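PDB 5G0A: transaminase from Bacillus megaterium, which catalyses amino-group transfer with pyridoxal-5'-phosphate as cofactor, probably acting as an S-selective omega-transaminase of the class-III aminotransferase family. Local coordinates for residues K94-A97 with A98-I102; V125-A128 with L129-R133; N210-L213 with L214-Y218; Y249-I252 with P253-K257. All coordinates share one frame; numbering follows the deposited sequence.

Contact 1: residues K94-A97 with A98-I102; sequences KAKA and AKIII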
# COMPACT_ATOMS: atom_id res chain seq x y z
N LYS B 94 20.65 30.97 -9.44
CA LYS B 94 20.41 29.73 -8.67
C LYS B 94 21.54 29.48 -7.65
O LYS B 94 21.29 29.17 -6.48
CB LYS B 94 20.24 28.54 -9.62
CG LYS B 94 19.81 27.24 -8.92
CD LYS B 94 19.65 26.09 -9.90
CE LYS B 94 20.99 25.66 -10.54
NZ LYS B 94 20.77 24.55 -11.51
N ALA B 95 22.79 29.66 -8.09
CA ALA B 95 23.94 29.39 -7.20
C ALA B 95 23.97 30.42 -6.07
O ALA B 95 24.26 30.08 -4.91
CB ALA B 95 25.24 29.41 -8.01
N LYS B 96 23.65 31.66 -6.40
CA LYS B 96 23.64 32.74 -5.41
C LYS B 96 22.56 32.49 -4.37
O LYS B 96 22.79 32.68 -3.18
CB LYS B 96 23.40 34.09 -6.08
CG LYS B 96 23.44 35.26 -5.12
CD LYS B 96 23.50 36.54 -5.93
CE LYS B 96 22.73 37.64 -5.24
NZ LYS B 96 22.64 38.90 -6.04
N ALA B 97 21.37 32.05 -4.80
CA ALA B 97 20.28 31.84 -3.85
C ALA B 97 20.70 30.80 -2.78
O ALA B 97 20.40 30.97 -1.60
CB ALA B 97 18.99 31.40 -4.55
N ALA B 98 21.36 29.74 -3.22
CA ALA B 98 21.79 28.68 -2.30
C ALA B 98 22.90 29.21 -1.36
O ALA B 98 22.89 28.92 -0.15
CB ALA B 98 22.26 27.46 -3.07
N LYS B 99 23.82 29.99 -1.93
CA LYS B 99 24.91 30.62 -1.15
C LYS B 99 24.33 31.56 -0.06
O LYS B 99 24.79 31.55 1.09
CB LYS B 99 25.91 31.35 -2.07
CG LYS B 99 27.05 32.08 -1.32
CD LYS B 99 26.64 33.49 -0.94
CE LYS B 99 27.78 34.29 -0.31
NZ LYS B 99 27.42 35.73 -0.22
N ILE B 100 23.33 32.35 -0.42
CA ILE B 100 22.69 33.24 0.55
C ILE B 100 22.12 32.46 1.71
O ILE B 100 22.34 32.81 2.87
CB ILE B 100 21.60 34.10 -0.09
CG1 ILE B 100 22.26 35.05 -1.11
CG2 ILE B 100 20.84 34.89 0.97
CD1 ILE B 100 21.25 35.76 -2.00
N ILE B 101 21.39 31.38 1.40
CA ILE B 101 20.77 30.61 2.47
C ILE B 101 21.83 29.98 3.37
O ILE B 101 21.74 30.08 4.60
CB ILE B 101 19.80 29.53 1.92
CG1 ILE B 101 18.57 30.22 1.31
CG2 ILE B 101 19.37 28.57 3.05
CD1 ILE B 101 17.75 29.27 0.46
N ILE B 102 22.86 29.39 2.78
CA ILE B 102 23.83 28.60 3.55
C ILE B 102 24.88 29.47 4.26
O ILE B 102 25.20 29.22 5.43
CB ILE B 102 24.46 27.47 2.67
CG1 ILE B 102 23.37 26.42 2.35
CG2 ILE B 102 25.68 26.82 3.35
CD1 ILE B 102 23.70 25.51 1.17
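Lys96 and Ile100 sit one turn apart on helix 92-105, and their side chains slant across each other. The contact is made by the aliphatic part of the lysine. Its CG lies 3.8 Å from CD1 of Ile100, and its CE also comes near that methyl. Lys96 CG is anti to the backbone N (chi1 -178°), which sends the chain outward from the helix; Ile100 CD1 reaches back to meet its side. The NZ end travels on to a salt bridge with Glu346. Ile100 turns its CG1 branch back toward the preceding turn, where CG1 stands 3.2 Å from Lys96 O. Lys96 O also accepts the amide of Ile100, N to O 2.8 Å. The next step repeats the pattern more loosely: Ile101 CG1 leans on Ala97 O at 3.5 Å. Lys99 CB rests near Ala95 O at 3.5 Å, but the chain bends at chi2 and carries NZ away to Asp104. Ala97 and Ala98 pack on Phe117 of strand 112-118. Ala95 and Lys99 meet Trp16 of the second subunit. Lys96, Ile100 and Ile101 lie against helix 335-350, so the helix is held between strand 112-118, a neighbouring helix and another subunit.

Contact 2: residues V125-A128 with L129-R133; sequences VETA and LNIAR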
# COMPACT_ATOMS: atom_id res chain seq x y z
N VAL B 125 8.62 19.35 0.12
CA VAL B 125 8.34 18.23 1.05
C VAL B 125 8.50 16.87 0.33
O VAL B 125 9.10 15.95 0.87
CB VAL B 125 6.95 18.39 1.69
CG1 VAL B 125 6.53 17.14 2.49
CG2 VAL B 125 6.94 19.61 2.64
N GLU B 126 8.00 16.76 -0.90
CA GLU B 126 8.21 15.52 -1.69
C GLU B 126 9.69 15.19 -1.77
O GLU B 126 10.12 14.02 -1.59
CB GLU B 126 7.63 15.63 -3.12
CG GLU B 126 6.12 15.89 -3.20
CD GLU B 126 5.28 14.61 -3.06
OE1 GLU B 126 5.84 13.50 -3.09
OE2 GLU B 126 4.06 14.75 -2.94
N THR B 127 10.49 16.21 -2.04
CA THR B 127 11.92 16.00 -2.24
C THR B 127 12.58 15.55 -0.93
O THR B 127 13.41 14.65 -0.94
CB THR B 127 12.58 17.29 -2.80
OG1 THR B 127 11.87 17.68 -3.99
CG2 THR B 127 14.03 17.00 -3.18
N ALA B 128 12.22 16.20 0.16
CA ALA B 128 12.75 15.88 1.48
C ALA B 128 12.41 14.44 1.86
O ALA B 128 13.26 13.74 2.41
CB ALA B 128 12.17 16.80 2.53
N LEU B 129 11.18 14.01 1.60
CA LEU B 129 10.80 12.63 1.92
C LEU B 129 11.65 11.65 1.10
O LEU B 129 12.17 10.67 1.65
CB LEU B 129 9.32 12.40 1.63
CG LEU B 129 8.38 13.21 2.54
CD1 LEU B 129 6.95 13.07 2.00
CD2 LEU B 129 8.47 12.85 4.02
N ASN B 130 11.80 11.92 -0.20
CA ASN B 130 12.62 11.09 -1.06
C ASN B 130 14.06 10.98 -0.54
O ASN B 130 14.65 9.88 -0.50
CB ASN B 130 12.62 11.64 -2.50
CG ASN B 130 11.26 11.51 -3.18
OD1 ASN B 130 10.37 10.82 -2.66
ND2 ASN B 130 11.09 12.16 -4.33
N ILE B 131 14.64 12.13 -0.17
CA ILE B 131 16.03 12.15 0.27
C ILE B 131 16.20 11.42 1.61
O ILE B 131 17.15 10.63 1.75
CB ILE B 131 16.58 13.59 0.38
CG1 ILE B 131 16.71 14.22 -1.01
CG2 ILE B 131 17.94 13.62 1.10
CD1 ILE B 131 16.80 15.75 -0.97
N ALA B 132 15.29 11.68 2.56
CA ALA B 132 15.38 11.03 3.88
C ALA B 132 15.34 9.51 3.70
O ALA B 132 16.12 8.78 4.30
CB ALA B 132 14.26 11.49 4.82
N ARG B 133 14.42 9.04 2.86
CA ARG B 133 14.28 7.59 2.62
C ARG B 133 15.48 7.00 1.91
O ARG B 133 15.94 5.91 2.28
CB ARG B 133 12.97 7.29 1.87
CG ARG B 133 11.77 7.59 2.75
CD ARG B 133 10.46 7.61 1.95
NE ARG B 133 9.32 7.34 2.82
CZ ARG B 133 8.13 7.91 2.72
NH1 ARG B 133 7.88 8.81 1.77
NH2 ARG B 133 7.17 7.55 3.58
O HOH W 1 7.57 11.95 -1.78
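Val125 and Leu129 lie side by side on helix 121-136, which packs against the seven-stranded mixed sheet of the PLP-dependent aminotransferase large domain. Four consecutive main-chain carbonyls are satisfied by amides four residues on. Leu129 N reaches Val125 O at 2.9 Å, and Asn130 N reaches Glu126 O at 3.0 Å. Ile131 and Ala132 do the same with Thr127 and Ala128. The buried Glu126 carboxylate is well supplied with donors. Its OE2 accepts from Thr152 OG1 and Ala155 N, while OE1 accepts from Gly153 N of the second subunit. These three protein donors would tend to stabilise the carboxylate's negative charge. A water lies 2.7 Å from Glu126 OE1 and 3.1 Å from Asn130 OD1, placed to bridge the two side chains; more acceptors surround it than it has protons. Thr127 OG1 is bonded to Glu123 O in the turn before. This leaves its CG2, anti to the backbone N, to run beside Ile131. The Val125 side chain lies about 4 Å from the bound PLP, so this turn borders the cofactor pocket. On the apolar flanks, Val125 CG1 meets Leu129 CD1 at 4.1 Å, and Thr127 CG2 touches Ile131 CD1 at 3.8 Å.

Contact 3: residues N210-L213 with L214-Y218; sequences NGEL and LSVKY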
# COMPACT_ATOMS: atom_id res chain seq x y z
N ASN B 210 10.26 10.62 34.34
CA ASN B 210 11.57 10.90 33.76
C ASN B 210 11.68 12.28 33.08
O ASN B 210 12.78 12.70 32.70
CB ASN B 210 11.99 9.79 32.79
CG ASN B 210 12.31 8.47 33.50
OD1 ASN B 210 12.38 8.40 34.73
ND2 ASN B 210 12.53 7.42 32.70
N GLY B 211 10.55 12.97 32.93
CA GLY B 211 10.53 14.33 32.36
C GLY B 211 10.23 14.39 30.86
O GLY B 211 10.13 15.47 30.28
N GLU B 212 10.07 13.21 30.25
CA GLU B 212 9.73 13.09 28.84
C GLU B 212 8.26 13.46 28.63
O GLU B 212 7.38 12.95 29.32
CB GLU B 212 10.00 11.66 28.37
CG GLU B 212 9.83 11.40 26.88
CD GLU B 212 10.05 9.95 26.50
OE1 GLU B 212 9.76 9.05 27.32
OE2 GLU B 212 10.50 9.70 25.37
N LEU B 213 7.99 14.38 27.70
CA LEU B 213 6.62 14.70 27.34
C LEU B 213 5.93 13.42 26.88
O LEU B 213 6.54 12.60 26.19
CB LEU B 213 6.56 15.78 26.24
CG LEU B 213 6.90 17.22 26.64
CD1 LEU B 213 7.04 18.09 25.39
CD2 LEU B 213 5.85 17.80 27.56
N LEU B 214 4.68 13.25 27.29
CA LEU B 214 3.92 12.04 26.94
C LEU B 214 3.77 11.88 25.43
O LEU B 214 3.83 10.77 24.91
CB LEU B 214 2.55 12.04 27.63
CG LEU B 214 2.37 11.19 28.89
CD1 LEU B 214 3.42 11.46 29.96
CD2 LEU B 214 0.96 11.37 29.46
N SER B 215 3.57 13.00 24.74
CA SER B 215 3.54 12.99 23.28
C SER B 215 4.81 12.39 22.70
O SER B 215 4.75 11.56 21.79
CB SER B 215 3.31 14.41 22.73
OG SER B 215 4.40 15.23 23.08
N VAL B 216 5.97 12.84 23.20
CA VAL B 216 7.27 12.31 22.78
C VAL B 216 7.43 10.83 23.17
O VAL B 216 7.90 10.00 22.37
CB VAL B 216 8.43 13.16 23.34
CG1 VAL B 216 9.78 12.51 23.02
CG2 VAL B 216 8.37 14.59 22.80
N LYS B 217 7.04 10.50 24.41
CA LYS B 217 7.12 9.10 24.86
C LYS B 217 6.40 8.15 23.92
O LYS B 217 6.94 7.11 23.53
CB LYS B 217 6.54 8.95 26.29
CG LYS B 217 6.50 7.50 26.76
CD LYS B 217 5.45 7.25 27.84
CE LYS B 217 5.39 5.78 28.20
NZ LYS B 217 6.49 5.36 29.12
N TYR B 218 5.18 8.49 23.55
CA TYR B 218 4.42 7.59 22.72
C TYR B 218 4.94 7.58 21.28
O TYR B 218 4.91 6.54 20.63
CB TYR B 218 2.91 7.89 22.78
CG TYR B 218 2.13 6.86 22.01
CD1 TYR B 218 2.23 5.49 22.34
CD2 TYR B 218 1.32 7.21 20.94
CE1 TYR B 218 1.53 4.53 21.64
CE2 TYR B 218 0.62 6.25 20.23
CZ TYR B 218 0.73 4.92 20.58
OH TYR B 218 0.04 3.95 19.89
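Leu213 O accepts the amide of Lys217, N to O 2.8 Å, in a nearly straight bond with an N-H...O angle of 165°. This is the first i to i+4 bond of helix 214-226, and Leu213 holds the N-cap position. Glu212 comes just before the cap and reaches forward over the first turn. Its CG is anti to the backbone N (chi1 -174°) and the chain stays extended beyond it. The Glu212 and Lys217 side chains cross at about a right angle, the carboxylate lying by Lys217 CA and CB. OE1 of Glu212 stands 3.4 Å from Lys217 CB, and its OE2 is 3.7 Å from Val216 CG1. The opposite charge of Lys217 NZ is near but not in contact, 5.2 Å from Glu212 OE1. The firm ionic partner of OE2 is Arg220, further along the helix. A carboxylate here would be expected to suit the positive end of the helix dipole. Leu213 CB lies 4.1 Å from Val216 CG2, on the side that faces Tyr251. At the interface with the third subunit, Tyr218 meets Tyr218 of that subunit edge-to-face. The whole is a helix N-terminus with an acidic residue beside its N-cap, placed where a loop enters helix 214-226.

Contact 4: residues Y249-I252 with P253-K257; sequences YEYI and PQIRK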
# COMPACT_ATOMS: atom_id res chain seq x y z
N TYR B 249 7.35 24.52 24.96
CA TYR B 249 8.75 24.79 24.63
C TYR B 249 9.60 23.54 24.48
O TYR B 249 10.50 23.50 23.66
CB TYR B 249 9.40 25.71 25.67
CG TYR B 249 10.85 25.94 25.34
CD1 TYR B 249 11.22 26.87 24.38
CD2 TYR B 249 11.86 25.18 25.95
CE1 TYR B 249 12.54 27.07 24.04
CE2 TYR B 249 13.20 25.37 25.61
CZ TYR B 249 13.53 26.32 24.66
OH TYR B 249 14.84 26.53 24.31
N GLU B 250 9.33 22.53 25.31
CA GLU B 250 10.20 21.38 25.42
C GLU B 250 10.06 20.34 24.31
O GLU B 250 10.94 19.50 24.14
CB GLU B 250 9.98 20.68 26.75
CG GLU B 250 11.26 20.50 27.53
CD GLU B 250 12.02 21.80 27.68
OE1 GLU B 250 11.45 22.75 28.25
OE2 GLU B 250 13.18 21.88 27.21
N TYR B 251 8.95 20.38 23.60
CA TYR B 251 8.66 19.37 22.56
C TYR B 251 9.77 19.22 21.51
O TYR B 251 10.29 18.11 21.29
CB TYR B 251 7.30 19.64 21.91
CG TYR B 251 6.98 18.63 20.84
CD1 TYR B 251 6.39 17.40 21.16
CD2 TYR B 251 7.33 18.88 19.50
CE1 TYR B 251 6.12 16.44 20.18
CE2 TYR B 251 7.06 17.94 18.51
CZ TYR B 251 6.46 16.73 18.84
OH TYR B 251 6.21 15.82 17.85
N ILE B 252 10.15 20.33 20.87
CA ILE B 252 11.15 20.28 19.79
C ILE B 252 12.54 19.82 20.28
O ILE B 252 13.13 18.92 19.68
CB ILE B 252 11.20 21.61 18.97
CG1 ILE B 252 9.90 21.78 18.15
CG2 ILE B 252 12.43 21.66 18.07
CD1 ILE B 252 9.69 20.71 17.06
N PRO B 253 13.05 20.39 21.38
CA PRO B 253 14.29 19.82 21.88
C PRO B 253 14.17 18.32 22.19
O PRO B 253 15.12 17.56 21.94
CB PRO B 253 14.58 20.64 23.17
CG PRO B 253 13.92 21.95 22.90
CD PRO B 253 12.68 21.62 22.10
N GLN B 254 13.02 17.89 22.70
CA GLN B 254 12.85 16.46 22.99
C GLN B 254 12.78 15.59 21.73
O GLN B 254 13.26 14.47 21.72
CB GLN B 254 11.67 16.22 23.92
CG GLN B 254 12.02 16.50 25.37
CD GLN B 254 10.93 16.09 26.34
OE1 GLN B 254 10.09 15.24 26.05
NE2 GLN B 254 10.96 16.67 27.54
N ILE B 255 12.18 16.12 20.66
CA ILE B 255 12.17 15.40 19.39
C ILE B 255 13.56 15.30 18.78
O ILE B 255 13.93 14.25 18.24
CB ILE B 255 11.16 16.03 18.39
CG1 ILE B 255 9.72 15.70 18.80
CG2 ILE B 255 11.46 15.60 16.94
CD1 ILE B 255 9.31 14.22 18.81
N ARG B 256 14.35 16.37 18.88
CA ARG B 256 15.70 16.35 18.36
C ARG B 256 16.53 15.27 19.08
O ARG B 256 17.24 14.49 18.45
CB ARG B 256 16.36 17.74 18.46
CG ARG B 256 17.85 17.74 18.18
CD ARG B 256 18.23 17.59 16.71
NE ARG B 256 18.00 16.23 16.19
CZ ARG B 256 18.27 15.84 14.94
NH1 ARG B 256 18.79 16.68 14.05
NH2 ARG B 256 18.02 14.59 14.58
N LYS B 257 16.43 15.28 20.40
CA LYS B 257 17.11 14.30 21.25
C LYS B 257 16.64 12.86 20.95
O LYS B 257 17.47 11.98 20.76
CB LYS B 257 16.89 14.65 22.73
CG LYS B 257 17.56 13.71 23.71
CD LYS B 257 17.68 14.38 25.09
CE LYS B 257 18.10 13.39 26.17
NZ LYS B 257 17.00 12.45 26.55
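Ile255 lays its CG1 over one face of the Tyr251 ring, one helical turn back. The CG1 carbon is 3.7 Å from the ring centroid and 26° off the ring normal, a CH-pi contact. It is displaced toward the hydroxyl end of the ring, and CG1 comes within 3.4 Å of Tyr251 CZ. Ile255 CD1 continues outward to the phenol, 3.6 Å from Tyr251 OH. The tyrosine reaches this place because its CG is anti to the backbone N (chi1 180°), so the ring swings forward along the helix. Ile252 turns to another side and packs on Trp266, which Ile255 also touches. Next to it, Ile252 CB is pressed against Pro253 CD at 3.5 Å, a tight fit. Pro253 lies near the start of helix 251-262, where a missing amide hydrogen costs little. Its ring also meets Tyr249, with CG 4.4 Å from Tyr249 CE2. This helix is the crossover of a beta-alpha-beta unit between strands 231-236 and 265-269. Three successive carbonyls accept amides four residues on. Glu250 O takes Gln254 N at 3.0 Å, and Tyr251 O takes Ile255 N at 2.8 Å. Ile252 O takes Arg256 N. Further out, the Glu250 and Gln254 side chains pass at a slant, with their carboxylate and amide planes 41° apart. Glu250 CG lies 3.8 Å from Gln254 NE2. The Gln254 amide is engaged by the main chain at Leu213 and Gly211. Tyr251 OH is bonded to Arg144, and Arg256 reaches Asp292, Thr259 and the carbonyl of Gln290.

In the fold
Following the chain from the N terminus, the four contacts come in series; none nests in or crosses another. Each is local, so none closes a long loop. Contact 1 lies on helix 92-105 and contact 2 on helix 121-136, with strand 112-118 between them. Their centres are about 20 Å apart, and both touch the second subunit. Contact 3 comes after strand 189-192, where a loop enters helix 214-226. Contact 4 follows strand 231-236 and begins helix 251-262. Contacts 3 and 4 touch directly, with centres about 10 Å apart, and so join the starts of two helices. Contact 3 also faces the third subunit.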